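Local coordinates for hypothetical Membrane Spanning Protein (PDB 2FB5) that catalyses the condensation of two ATP molecules into the signalling nucleotide cyclic di-AMP and is required for efficient spore formation, at residues E13-T18 with A62-Q67; A68-Y73 with I96-N101; G165-A170 with I182-E187; K27-M32 with E48-M53. All coordinates share one frame; numbering follows the deposited sequence.

Interactions 1 and 4 join the same pair of helices, 4-35 and 47-70, at two levels whose centres lie about 21 Å apart; interaction 4 is nested inside the loop that interaction 1 closes. Neither has a hydrogen bond between its segments: interaction 1 is a surface contact built round a tyrosine, interaction 4 a partly buried aliphatic and methionine contact. Interactions 2 and 3, also partly buried, add polar bonds and water bridges to their packing. Interaction 2 ties the end of helix 47-70 to strand 94-98, and interaction 3 sets helix 166-175 on the neighbouring strand 181-185, Ile96 and Leu183 linking the two through their backbones.

Interaction 1 of 4, residues E13-T18 with A62-Q67; sequences ELKIQT and ATYYIQ
Apolar packing carries the contact between Leu14 and the residues Thr63, Tyr64 and Gln67. CB of Leu14 lies 4.0 Å from CB of Tyr64 and approaches the tyrosine ring at its edge, near the ring plane. Farther out, the CD1 branch of Leu14 enters between two side chains one helical turn apart: it is 3.7 Å from CB of Gln67 and 3.9 Å from CG2 of Thr63, the leucine side chain crossing both at about a right angle. The second type of packing sets Lys15 alongside Tyr64, both side chains pointing the same way. With CG of Tyr64 anti to the backbone N (chi1 167°), the ring runs along the lysine, whose CB is 3.7 Å from CE1 and whose CD is 3.6 Å from OH of that tyrosine.

The segment axes approach to 8.8 Å at 160°, the antiparallel pairing of helices 4-35 and 47-70, which form a helical hairpin in the N-terminal region of this CdaS-type cyclase.

No hydrogen bond passes between the segments; several polar groups bond elsewhere. OG1 of Thr18 donates to Leu14 O at 2.8 Å, while Thr18 N reaches the same oxygen from the opposite face of its carbonyl plane. The Lys15 amine forms a salt bridge with Glu12, and the Gln67 amide donates to Glu7, another residue of helix 4-35; OG1 of Thr63 bonds to Thr59 O within helix 47-70.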
loop_
_atom_site.group_PDB
_atom_site.type_symbol
_atom_site.label_atom_id
_atom_site.label_comp_id
_atom_site.label_asym_id
_atom_site.label_seq_id
_atom_site.Cartn_x
_atom_site.Cartn_y
_atom_site.Cartn_z
ATOM N N GLU A 13 6.735 10.690 6.972
ATOM C CA GLU A 13 7.239 11.979 7.440
ATOM C C GLU A 13 8.495 11.846 8.311
ATOM O O GLU A 13 9.358 12.724 8.283
ATOM C CB GLU A 13 6.166 12.771 8.189
ATOM C CG GLU A 13 5.120 13.405 7.278
ATOM C CD GLU A 13 5.688 14.420 6.267
ATOM O OE1 GLU A 13 6.679 15.145 6.598
ATOM O OE2 GLU A 13 5.119 14.495 5.141
ATOM N N LEU A 14 8.580 10.765 9.086
ATOM C CA LEU A 14 9.786 10.460 9.867
ATOM C C LEU A 14 10.983 10.176 8.963
ATOM O O LEU A 14 12.121 10.580 9.281
ATOM C CB LEU A 14 9.548 9.275 10.806
ATOM C CG LEU A 14 8.596 9.568 11.975
ATOM C CD1 LEU A 14 8.340 8.300 12.786
ATOM C CD2 LEU A 14 9.148 10.674 12.865
ATOM N N LYS A 15 10.715 9.477 7.858
ATOM C CA LYS A 15 11.707 9.203 6.818
ATOM C C LYS A 15 12.231 10.504 6.214
ATOM O O LYS A 15 13.440 10.677 6.051
ATOM C CB LYS A 15 11.113 8.295 5.733
ATOM C CG LYS A 15 12.120 7.828 4.668
ATOM C CD LYS A 15 11.721 6.479 4.038
ATOM C CE LYS A 15 10.633 6.636 2.991
ATOM N NZ LYS A 15 10.263 5.311 2.452
ATOM N N ILE A 16 11.313 11.417 5.897
ATOM C CA ILE A 16 11.660 12.745 5.395
ATOM C C ILE A 16 12.547 13.493 6.390
ATOM O O ILE A 16 13.578 14.040 6.008
ATOM C CB ILE A 16 10.388 13.564 5.062
ATOM C CG1 ILE A 16 9.742 13.053 3.774
ATOM C CG2 ILE A 16 10.692 15.077 4.973
ATOM C CD1 ILE A 16 8.324 13.640 3.512
ATOM N N GLN A 17 12.153 13.516 7.657
ATOM C CA GLN A 17 12.974 14.138 8.708
ATOM C C GLN A 17 14.366 13.528 8.825
ATOM O O GLN A 17 15.341 14.243 9.041
ATOM C CB GLN A 17 12.279 14.034 10.054
ATOM C CG GLN A 17 11.066 14.936 10.198
ATOM C CD GLN A 17 10.285 14.573 11.446
ATOM O OE1 GLN A 17 10.811 14.641 12.556
ATOM N NE2 GLN A 17 9.047 14.132 11.267
ATOM N N THR A 18 14.452 12.205 8.711
ATOM C CA THR A 18 15.745 11.524 8.749
ATOM C C THR A 18 16.637 11.976 7.578
ATOM O O THR A 18 17.801 12.331 7.780
ATOM C CB THR A 18 15.565 10.001 8.747
ATOM O OG1 THR A 18 14.674 9.636 9.805
ATOM C CG2 THR A 18 16.910 9.302 8.957
ATOM N N ALA A 62 16.103 5.729 14.057
ATOM C CA ALA A 62 15.568 4.746 15.000
ATOM C C ALA A 62 14.062 4.938 15.189
ATOM O O ALA A 62 13.309 3.971 15.154
ATOM C CB ALA A 62 16.299 4.831 16.344
ATOM N N THR A 63 13.633 6.181 15.379
ATOM C CA THR A 63 12.211 6.507 15.478
ATOM C C THR A 63 11.466 6.071 14.213
ATOM O O THR A 63 10.365 5.506 14.292
ATOM C CB THR A 63 12.010 8.022 15.725
ATOM O OG1 THR A 63 12.805 8.417 16.848
ATOM C CG2 THR A 63 10.546 8.351 16.041
ATOM N N TYR A 64 12.070 6.322 13.049
ATOM C CA TYR A 64 11.471 5.899 11.788
ATOM C C TYR A 64 11.275 4.383 11.735
ATOM O O TYR A 64 10.181 3.906 11.423
ATOM C CB TYR A 64 12.288 6.362 10.556
ATOM C CG TYR A 64 11.831 5.648 9.302
ATOM C CD1 TYR A 64 10.604 5.953 8.717
ATOM C CD2 TYR A 64 12.595 4.633 8.738
ATOM C CE1 TYR A 64 10.163 5.282 7.591
ATOM C CE2 TYR A 64 12.159 3.951 7.609
ATOM C CZ TYR A 64 10.940 4.289 7.047
ATOM O OH TYR A 64 10.501 3.623 5.940
ATOM N N TYR A 65 12.330 3.621 12.008
ATOM C CA TYR A 65 12.201 2.165 11.922
ATOM C C TYR A 65 11.242 1.553 12.949
ATOM O O TYR A 65 10.503 0.626 12.614
ATOM C CB TYR A 65 13.556 1.472 11.927
ATOM C CG TYR A 65 14.288 1.686 10.619
ATOM C CD1 TYR A 65 13.823 1.096 9.437
ATOM C CD2 TYR A 65 15.411 2.506 10.551
ATOM C CE1 TYR A 65 14.470 1.296 8.233
ATOM C CE2 TYR A 65 16.071 2.724 9.325
ATOM C CZ TYR A 65 15.599 2.105 8.183
ATOM O OH TYR A 65 16.234 2.288 6.971
ATOM N N ILE A 66 11.240 2.065 14.174
ATOM C CA ILE A 66 10.310 1.568 15.198
ATOM C C ILE A 66 8.887 1.783 14.676
ATOM O O ILE A 66 8.070 0.866 14.700
ATOM C CB ILE A 66 10.549 2.220 16.594
ATOM C CG1 ILE A 66 11.860 1.733 17.244
ATOM C CG2 ILE A 66 9.343 2.023 17.553
ATOM C CD1 ILE A 66 12.087 0.208 17.247
ATOM N N GLN A 67 8.620 2.986 14.163
ATOM C CA GLN A 67 7.319 3.327 13.579
ATOM C C GLN A 67 6.938 2.446 12.384
ATOM O O GLN A 67 5.827 1.926 12.337
ATOM C CB GLN A 67 7.276 4.823 13.219
ATOM C CG GLN A 67 6.049 5.296 12.391
ATOM C CD GLN A 67 4.713 5.171 13.109
ATOM O OE1 GLN A 67 4.653 5.077 14.342
ATOM N NE2 GLN A 67 3.621 5.202 12.332
#

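Interaction 2 of 4, residues A68-Y73 with I96-N101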
loop_
_atom_site.group_PDB
_atom_site.type_symbol
_atom_site.label_atom_id
_atom_site.label_comp_id
_atom_site.label_asym_id
_atom_site.label_seq_id
_atom_site.Cartn_x
_atom_site.Cartn_y
_atom_site.Cartn_z
ATOM N N ALA A 68 7.857 2.278 11.432
ATOM C CA ALA A 68 7.599 1.521 10.216
ATOM C C ALA A 68 7.419 0.025 10.491
ATOM O O ALA A 68 6.537 -0.617 9.908
ATOM C CB ALA A 68 8.725 1.750 9.180
ATOM N N TYR A 69 8.249 -0.521 11.377
ATOM C CA TYR A 69 8.199 -1.954 11.700
ATOM C C TYR A 69 7.109 -2.352 12.699
ATOM O O TYR A 69 6.621 -3.483 12.664
ATOM C CB TYR A 69 9.543 -2.436 12.235
ATOM C CG TYR A 69 10.679 -2.411 11.239
ATOM C CD1 TYR A 69 10.452 -2.602 9.869
ATOM C CD2 TYR A 69 11.989 -2.225 11.669
ATOM C CE1 TYR A 69 11.514 -2.582 8.953
ATOM C CE2 TYR A 69 13.046 -2.202 10.774
ATOM C CZ TYR A 69 12.809 -2.385 9.420
ATOM O OH TYR A 69 13.872 -2.368 8.532
ATOM N N LEU A 70 6.746 -1.435 13.598
ATOM C CA LEU A 70 5.822 -1.769 14.683
ATOM C C LEU A 70 4.401 -1.193 14.558
ATOM O O LEU A 70 3.463 -1.781 15.090
ATOM C CB LEU A 70 6.411 -1.416 16.066
ATOM C CG LEU A 70 7.717 -2.086 16.510
ATOM C CD1 LEU A 70 8.007 -1.811 18.004
ATOM C CD2 LEU A 70 7.731 -3.603 16.246
ATOM N N SER A 71 4.225 -0.076 13.855
ATOM C CA SER A 71 2.903 0.570 13.843
ATOM C C SER A 71 1.748 -0.315 13.345
ATOM O O SER A 71 0.630 -0.147 13.826
ATOM C CB SER A 71 2.902 1.929 13.128
ATOM O OG SER A 71 3.059 1.755 11.735
ATOM N N PRO A 72 1.996 -1.232 12.381
ATOM C CA PRO A 72 0.904 -2.117 11.986
ATOM C C PRO A 72 0.524 -3.163 13.030
ATOM O O PRO A 72 -0.523 -3.814 12.895
ATOM C CB PRO A 72 1.458 -2.831 10.740
ATOM C CG PRO A 72 2.627 -2.035 10.314
ATOM C CD PRO A 72 3.197 -1.472 11.553
ATOM N N TYR A 73 1.359 -3.327 14.056
ATOM C CA TYR A 73 1.211 -4.455 14.974
ATOM C C TYR A 73 0.957 -4.078 16.423
ATOM O O TYR A 73 0.519 -4.916 17.221
ATOM C CB TYR A 73 2.430 -5.381 14.860
ATOM C CG TYR A 73 2.662 -5.797 13.440
ATOM C CD1 TYR A 73 1.806 -6.703 12.825
ATOM C CD2 TYR A 73 3.726 -5.273 12.702
ATOM C CE1 TYR A 73 2.002 -7.085 11.521
ATOM C CE2 TYR A 73 3.929 -5.647 11.383
ATOM C CZ TYR A 73 3.062 -6.551 10.807
ATOM O OH TYR A 73 3.238 -6.932 9.515
ATOM N N ILE A 96 12.383 -7.484 25.102
ATOM C CA ILE A 96 10.963 -7.303 24.791
ATOM C C ILE A 96 10.628 -7.736 23.371
ATOM O O ILE A 96 11.043 -7.096 22.399
ATOM C CB ILE A 96 10.500 -5.827 24.980
ATOM C CG1 ILE A 96 10.780 -5.358 26.421
ATOM C CG2 ILE A 96 9.020 -5.704 24.615
ATOM C CD1 ILE A 96 10.397 -3.879 26.728
ATOM N N VAL A 97 9.875 -8.826 23.264
ATOM C CA VAL A 97 9.427 -9.370 21.978
ATOM C C VAL A 97 8.134 -8.665 21.558
ATOM O O VAL A 97 7.159 -8.657 22.314
ATOM C CB VAL A 97 9.123 -10.880 22.097
ATOM C CG1 VAL A 97 8.532 -11.430 20.792
ATOM C CG2 VAL A 97 10.391 -11.662 22.469
ATOM N N VAL A 98 8.115 -8.070 20.367
ATOM C CA VAL A 98 6.856 -7.579 19.836
ATOM C C VAL A 98 6.398 -8.502 18.717
ATOM O O VAL A 98 7.045 -8.582 17.674
ATOM C CB VAL A 98 6.948 -6.126 19.338
ATOM C CG1 VAL A 98 5.572 -5.641 18.912
ATOM C CG2 VAL A 98 7.543 -5.242 20.432
ATOM N N GLU A 99 5.299 -9.214 18.965
ATOM C CA GLU A 99 4.693 -10.085 17.974
ATOM C C GLU A 99 4.255 -9.270 16.772
ATOM O O GLU A 99 3.650 -8.188 16.920
ATOM C CB GLU A 99 3.485 -10.824 18.555
ATOM C CG GLU A 99 2.977 -11.949 17.660
ATOM C CD GLU A 99 1.922 -12.824 18.335
ATOM O OE1 GLU A 99 2.042 -13.098 19.549
ATOM O OE2 GLU A 99 0.968 -13.237 17.640
ATOM N N ARG A 100 4.581 -9.776 15.586
ATOM C CA ARG A 100 4.198 -9.090 14.349
ATOM C C ARG A 100 3.190 -9.959 13.575
ATOM O O ARG A 100 2.138 -10.292 14.132
ATOM C CB ARG A 100 5.447 -8.601 13.558
ATOM C CG ARG A 100 6.178 -7.445 14.297
ATOM C CD ARG A 100 7.496 -7.000 13.654
ATOM N NE ARG A 100 7.334 -6.125 12.490
ATOM C CZ ARG A 100 7.708 -6.450 11.253
ATOM N NH1 ARG A 100 8.256 -7.632 11.012
ATOM N NH2 ARG A 100 7.536 -5.598 10.255
ATOM N N ASN A 101 3.474 -10.329 12.330
ATOM C CA ASN A 101 2.496 -11.103 11.561
ATOM C C ASN A 101 2.436 -12.592 11.941
ATOM O O ASN A 101 1.401 -13.241 11.760
ATOM C CB ASN A 101 2.695 -10.939 10.043
ATOM C CG ASN A 101 1.565 -11.591 9.228
ATOM O OD1 ASN A 101 0.399 -11.261 9.417
ATOM N ND2 ASN A 101 1.912 -12.558 8.361
HETATM O O HOH W 1 6.118 -3.371 9.213
HETATM O O HOH W 2 1.895 -6.866 18.516
#
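Bent at chi3 (79°), the Arg100 side chain passes over the Tyr73 ring and turns its guanidinium to the carbonyl of Tyr69; Tyr73, with CG anti to its carbonyl carbon, presents the ring face that the arginine crosses. The contact joins the C-terminal part of helix 47-70 and the turn after it to the end of strand 94-98, and so connects the N-terminal helical region to the mixed sheet of the DisA-type nucleotide-binding domain.

CB of Arg100 sits 3.8 Å from the Tyr73 ring centroid, only 10° off the normal, a CH-pi contact; CB of Pro72 covers the opposite face nearer its rim. The guanidinium is steeply turned from this ring. Its NE donates to Tyr69 O at 2.7 Å in a nearly straight bond (163°), with the oxygen close to the guanidinium plane, and NH2 adds a weak bond to the same oxygen. Outside the two segments, NH1 bonds to the backbone oxygen of Asp179, so the group is held through all three nitrogens.

CD2 of Leu70 packs 4.0 Å from CG1 of Val98, both buried residues, and carries the contact from the arginine to strand 94-98. Two waters complete the join. One accepts from Arg100 NH2 and donates to Ala68 O; the other donates to two backbone oxygens, Tyr73 O and Glu99 O, each 2.7 Å away.

Interaction 3 of 4, residues G165-A170 with I182-E187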
loop_
_atom_site.group_PDB
_atom_site.type_symbol
_atom_site.label_atom_id
_atom_site.label_comp_id
_atom_site.label_asym_id
_atom_site.label_seq_id
_atom_site.Cartn_x
_atom_site.Cartn_y
_atom_site.Cartn_z
ATOM N N GLY A 165 25.925 -11.351 24.929
ATOM C CA GLY A 165 25.354 -12.167 25.994
ATOM C C GLY A 165 24.080 -12.879 25.578
ATOM O O GLY A 165 23.624 -12.755 24.439
ATOM N N THR A 166 23.504 -13.622 26.517
ATOM C CA THR A 166 22.353 -14.476 26.231
ATOM C C THR A 166 21.088 -13.688 25.853
ATOM O O THR A 166 20.287 -14.175 25.056
ATOM C CB THR A 166 22.055 -15.453 27.395
ATOM O OG1 THR A 166 21.939 -14.708 28.605
ATOM C CG2 THR A 166 23.182 -16.468 27.558
ATOM N N ARG A 167 20.915 -12.486 26.409
ATOM C CA ARG A 167 19.803 -11.613 26.025
ATOM C C ARG A 167 19.834 -11.310 24.534
ATOM O O ARG A 167 18.826 -11.440 23.835
ATOM C CB ARG A 167 19.857 -10.279 26.775
ATOM C CG ARG A 167 18.830 -10.124 27.839
ATOM C CD ARG A 167 18.925 -8.755 28.489
ATOM N NE ARG A 167 18.576 -8.880 29.897
ATOM C CZ ARG A 167 19.468 -9.011 30.871
ATOM N NH1 ARG A 167 20.764 -9.005 30.593
ATOM N NH2 ARG A 167 19.066 -9.134 32.122
ATOM N N HIS A 168 21.000 -10.890 24.056
ATOM C CA HIS A 168 21.157 -10.525 22.659
ATOM C C HIS A 168 21.035 -11.747 21.759
ATOM O O HIS A 168 20.420 -11.682 20.699
ATOM C CB HIS A 168 22.487 -9.807 22.441
ATOM C CG HIS A 168 22.576 -8.498 23.159
ATOM N ND1 HIS A 168 22.268 -7.296 22.556
ATOM C CD2 HIS A 168 22.913 -8.204 24.437
ATOM C CE1 HIS A 168 22.426 -6.316 23.428
ATOM N NE2 HIS A 168 22.814 -6.841 24.578
ATOM N N ARG A 169 21.615 -12.863 22.186
ATOM C CA ARG A 169 21.517 -14.101 21.409
ATOM C C ARG A 169 20.091 -14.647 21.323
ATOM O O ARG A 169 19.741 -15.294 20.341
ATOM C CB ARG A 169 22.442 -15.172 21.986
ATOM C CG ARG A 169 23.923 -14.853 21.878
ATOM C CD ARG A 169 24.743 -15.963 22.555
ATOM N NE ARG A 169 24.517 -17.262 21.903
ATOM C CZ ARG A 169 24.623 -18.451 22.504
ATOM N NH1 ARG A 169 24.956 -18.535 23.792
ATOM N NH2 ARG A 169 24.387 -19.562 21.815
ATOM N N ALA A 170 19.280 -14.400 22.353
ATOM C CA ALA A 170 17.879 -14.844 22.368
ATOM C C ALA A 170 17.036 -14.001 21.412
ATOM O O ALA A 170 16.146 -14.517 20.727
ATOM C CB ALA A 170 17.310 -14.768 23.781
ATOM N N ILE A 182 12.501 -7.878 18.216
ATOM C CA ILE A 182 12.863 -8.062 19.636
ATOM C C ILE A 182 13.812 -6.966 20.122
ATOM O O ILE A 182 14.947 -6.875 19.669
ATOM C CB ILE A 182 13.448 -9.485 19.939
ATOM C CG1 ILE A 182 12.518 -10.590 19.416
ATOM C CG2 ILE A 182 13.644 -9.699 21.447
ATOM C CD1 ILE A 182 12.898 -11.123 18.015
ATOM N N LEU A 183 13.330 -6.154 21.059
ATOM C CA LEU A 183 14.110 -5.075 21.644
ATOM C C LEU A 183 14.973 -5.612 22.771
ATOM O O LEU A 183 14.536 -6.477 23.537
ATOM C CB LEU A 183 13.169 -3.979 22.188
ATOM C CG LEU A 183 12.413 -3.249 21.069
ATOM C CD1 LEU A 183 11.012 -2.851 21.507
ATOM C CD2 LEU A 183 13.191 -2.008 20.600
ATOM N N VAL A 184 16.200 -5.096 22.871
ATOM C CA VAL A 184 17.125 -5.474 23.939
ATOM C C VAL A 184 17.702 -4.213 24.586
ATOM O O VAL A 184 18.005 -3.247 23.886
ATOM C CB VAL A 184 18.304 -6.342 23.407
ATOM C CG1 VAL A 184 19.158 -6.856 24.547
ATOM C CG2 VAL A 184 17.796 -7.524 22.602
ATOM N N VAL A 185 17.809 -4.219 25.917
ATOM C CA VAL A 185 18.623 -3.250 26.663
ATOM C C VAL A 185 19.725 -4.068 27.322
ATOM O O VAL A 185 19.457 -5.069 27.988
ATOM C CB VAL A 185 17.829 -2.459 27.749
ATOM C CG1 VAL A 185 18.725 -1.409 28.436
ATOM C CG2 VAL A 185 16.607 -1.781 27.153
ATOM N N SER A 186 20.971 -3.682 27.079
ATOM C CA SER A 186 22.107 -4.346 27.721
ATOM C C SER A 186 22.226 -3.928 29.186
ATOM O O SER A 186 22.219 -2.740 29.500
ATOM C CB SER A 186 23.409 -4.021 26.987
ATOM O OG SER A 186 24.523 -4.432 27.765
ATOM N N GLU A 187 22.338 -4.905 30.074
ATOM C CA GLU A 187 22.592 -4.636 31.494
ATOM C C GLU A 187 24.017 -4.123 31.755
ATOM O O GLU A 187 24.274 -3.488 32.776
ATOM C CB GLU A 187 22.305 -5.869 32.348
ATOM C CG GLU A 187 23.164 -7.089 32.033
ATOM C CD GLU A 187 22.859 -8.276 32.935
ATOM O OE1 GLU A 187 22.304 -8.071 34.036
ATOM O OE2 GLU A 187 23.178 -9.418 32.545
HETATM O O HOH W 3 22.651 -11.944 30.291
HETATM O O HOH W 4 22.892 -7.770 28.521
#
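Helix 166-170 and strand 182-185 run nearly antiparallel, their segment axes 168° apart and 8.7 Å from each other at closest approach; His168 and Val184 have the nearest CA atoms, at 6.6 Å. On this frame the His168 ring lies against Val184: the CG1 methyl stands over one face, 3.6 Å from the centroid and 15° off the normal, which defines a CH-pi contact. CB of Ser186 meets the same ring at its edge, near the ring plane.

Arg167 packs its CB against the same Val184 methyl, then reaches past the strand end to Glu187, whose CG lies between its backbone N and carbonyl carbon, the chain extending beyond to meet the arginine. NH1 of Arg167 donates to OE2 of Glu187 at 3.1 Å in a nearly straight hydrogen bond (167°) that is part of a salt bridge. OE2 is in the guanidinium plane, yet is met from above the carboxylate plane, the two planes being nearly perpendicular. A water accepts from Arg167 NH1 and, weakly, from Glu187 N.

Ile182 and Val184 also touch Ala171 of helix 166-175 and Leu95 of strand 94-98. The helix thus packs on one face of the mixed sheet of the DisA-type nucleotide-binding domain, while Leu183 and Val185 meet helix 77-90 on the other.

Interaction 4 of 4, residues K27-M32 with E48-M53; sequences KELSIM and EDIHHM
Ile50 meets Leu29 and Met32 with separate parts of its side chain, and Met53, one turn later, rests on Glu28. Taking segment 48-53 in order, Asp49 is the first whose CB is directed toward segment 27-32, and its OD2 lies 4.9 Å from OE2 of Glu28. The two like charges are not in contact, and a long, weak ion pair between Glu28 and Lys46 probably offsets part of their repulsion.

Ile50 follows, and its CA is the one nearest Glu28 across the contact. A chi1 of -176° sets CG1 opposite the backbone N and sends the longer branch to Leu29, where CD1 of Ile50 is 4.0 Å from CG of Leu29. The CG2 branch goes instead to Met32, touching its CE methyl at 4.1 Å. Ile50 crosses both partners at about a right angle, and beyond the two segments it also touches Ala25.

At Met53 the chain is extended beyond CG and crosses Glu28 at about a right angle. The thioether lies against the aliphatic part of the glutamate: SD of Met53 is 3.6 Å from CB of Glu28, while the CE methyl of Met53 is 3.9 Å from OE1 of Glu28. Met53 also packs on Ile24, continuing the apolar seam along helix 4-35.

With axes 10.5 Å apart at 157° and no hydrogen bond between the segments, this is side-chain packing characteristic of an antiparallel helical hairpin, here near the loop joining helices 4-35 and 47-70.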
loop_
_atom_site.group_PDB
_atom_site.type_symbol
_atom_site.label_atom_id
_atom_site.label_comp_id
_atom_site.label_asym_id
_atom_site.label_seq_id
_atom_site.Cartn_x
_atom_site.Cartn_y
_atom_site.Cartn_z
ATOM N N LYS A 27 26.008 18.778 4.427
ATOM C CA LYS A 27 26.309 20.190 4.160
ATOM C C LYS A 27 27.399 20.719 5.095
ATOM O O LYS A 27 28.357 21.347 4.640
ATOM C CB LYS A 27 25.025 21.024 4.261
ATOM C CG LYS A 27 25.205 22.554 4.279
ATOM C CD LYS A 27 23.870 23.258 4.018
ATOM C CE LYS A 27 23.867 24.701 4.537
ATOM N NZ LYS A 27 24.726 25.608 3.702
ATOM N N GLU A 28 27.254 20.469 6.393
ATOM C CA GLU A 28 28.261 20.881 7.369
ATOM C C GLU A 28 29.638 20.268 7.075
ATOM O O GLU A 28 30.658 20.954 7.207
ATOM C CB GLU A 28 27.812 20.530 8.788
ATOM C CG GLU A 28 28.593 21.237 9.887
ATOM C CD GLU A 28 28.395 22.757 9.899
ATOM O OE1 GLU A 28 27.356 23.258 9.404
ATOM O OE2 GLU A 28 29.296 23.451 10.410
ATOM N N LEU A 29 29.677 18.998 6.669
ATOM C CA LEU A 29 30.945 18.366 6.296
ATOM C C LEU A 29 31.586 19.054 5.090
ATOM O O LEU A 29 32.801 19.284 5.073
ATOM C CB LEU A 29 30.782 16.856 6.030
ATOM C CG LEU A 29 30.565 16.011 7.296
ATOM C CD1 LEU A 29 30.033 14.641 6.928
ATOM C CD2 LEU A 29 31.836 15.914 8.162
ATOM N N SER A 30 30.778 19.388 4.080
ATOM C CA SER A 30 31.324 20.068 2.905
ATOM C C SER A 30 31.854 21.459 3.281
ATOM O O SER A 30 32.899 21.862 2.785
ATOM C CB SER A 30 30.316 20.121 1.746
ATOM O OG SER A 30 29.351 21.134 1.972
ATOM N N ILE A 31 31.170 22.159 4.187
ATOM C CA ILE A 31 31.649 23.440 4.718
ATOM C C ILE A 31 33.031 23.252 5.357
ATOM O O ILE A 31 33.982 23.977 5.056
ATOM C CB ILE A 31 30.673 24.049 5.774
ATOM C CG1 ILE A 31 29.316 24.405 5.156
ATOM C CG2 ILE A 31 31.268 25.307 6.433
ATOM C CD1 ILE A 31 29.402 25.271 3.920
ATOM N N MET A 32 33.127 22.261 6.233
ATOM C CA MET A 32 34.359 21.942 6.938
ATOM C C MET A 32 35.482 21.615 5.938
ATOM O O MET A 32 36.610 22.067 6.094
ATOM C CB MET A 32 34.058 20.758 7.864
ATOM C CG MET A 32 35.139 20.297 8.798
ATOM S SD MET A 32 34.503 18.939 9.836
ATOM C CE MET A 32 32.830 19.566 10.226
ATOM N N GLU A 48 31.808 19.461 17.549
ATOM C CA GLU A 48 30.659 19.290 18.439
ATOM C C GLU A 48 29.356 19.309 17.628
ATOM O O GLU A 48 28.534 18.401 17.757
ATOM C CB GLU A 48 30.663 20.384 19.517
ATOM C CG GLU A 48 29.336 20.620 20.245
ATOM C CD GLU A 48 29.193 22.059 20.753
ATOM O OE1 GLU A 48 29.560 23.000 20.005
ATOM O OE2 GLU A 48 28.701 22.253 21.893
ATOM N N ASP A 49 29.195 20.329 16.783
ATOM C CA ASP A 49 28.036 20.449 15.890
ATOM C C ASP A 49 27.815 19.192 15.042
ATOM O O ASP A 49 26.725 18.620 15.054
ATOM C CB ASP A 49 28.183 21.673 14.982
ATOM C CG ASP A 49 28.064 22.992 15.743
ATOM O OD1 ASP A 49 27.598 22.986 16.909
ATOM O OD2 ASP A 49 28.438 24.042 15.166
ATOM N N ILE A 50 28.836 18.762 14.308
ATOM C CA ILE A 50 28.674 17.585 13.441
ATOM C C ILE A 50 28.366 16.313 14.240
ATOM O O ILE A 50 27.527 15.514 13.825
ATOM C CB ILE A 50 29.838 17.405 12.415
ATOM C CG1 ILE A 50 29.566 16.230 11.467
ATOM C CG2 ILE A 50 31.171 17.215 13.102
ATOM C CD1 ILE A 50 28.369 16.447 10.559
ATOM N N HIS A 51 29.002 16.148 15.400
ATOM C CA HIS A 51 28.672 15.032 16.290
ATOM C C HIS A 51 27.185 15.025 16.669
ATOM O O HIS A 51 26.528 13.990 16.578
ATOM C CB HIS A 51 29.589 15.012 17.526
ATOM C CG HIS A 51 30.958 14.459 17.241
ATOM N ND1 HIS A 51 31.179 13.120 16.988
ATOM C CD2 HIS A 51 32.168 15.062 17.149
ATOM C CE1 HIS A 51 32.467 12.920 16.761
ATOM N NE2 HIS A 51 33.090 14.083 16.848
ATOM N N HIS A 52 26.661 16.185 17.064
ATOM C CA HIS A 52 25.245 16.346 17.387
ATOM C C HIS A 52 24.338 15.988 16.200
ATOM O O HIS A 52 23.337 15.285 16.366
ATOM C CB HIS A 52 24.975 17.787 17.857
ATOM C CG HIS A 52 23.553 18.046 18.270
ATOM N ND1 HIS A 52 22.955 17.413 19.341
ATOM C CD2 HIS A 52 22.617 18.894 17.767
ATOM C CE1 HIS A 52 21.716 17.857 19.481
ATOM N NE2 HIS A 52 21.485 18.756 18.539
ATOM N N MET A 53 24.713 16.462 15.008
ATOM C CA MET A 53 23.964 16.221 13.783
ATOM C C MET A 53 23.854 14.723 13.523
ATOM O O MET A 53 22.795 14.214 13.157
ATOM C CB MET A 53 24.650 16.915 12.593
ATOM C CG MET A 53 24.517 18.440 12.579
ATOM S SD MET A 53 25.568 19.256 11.347
ATOM C CE MET A 53 25.084 20.967 11.662
#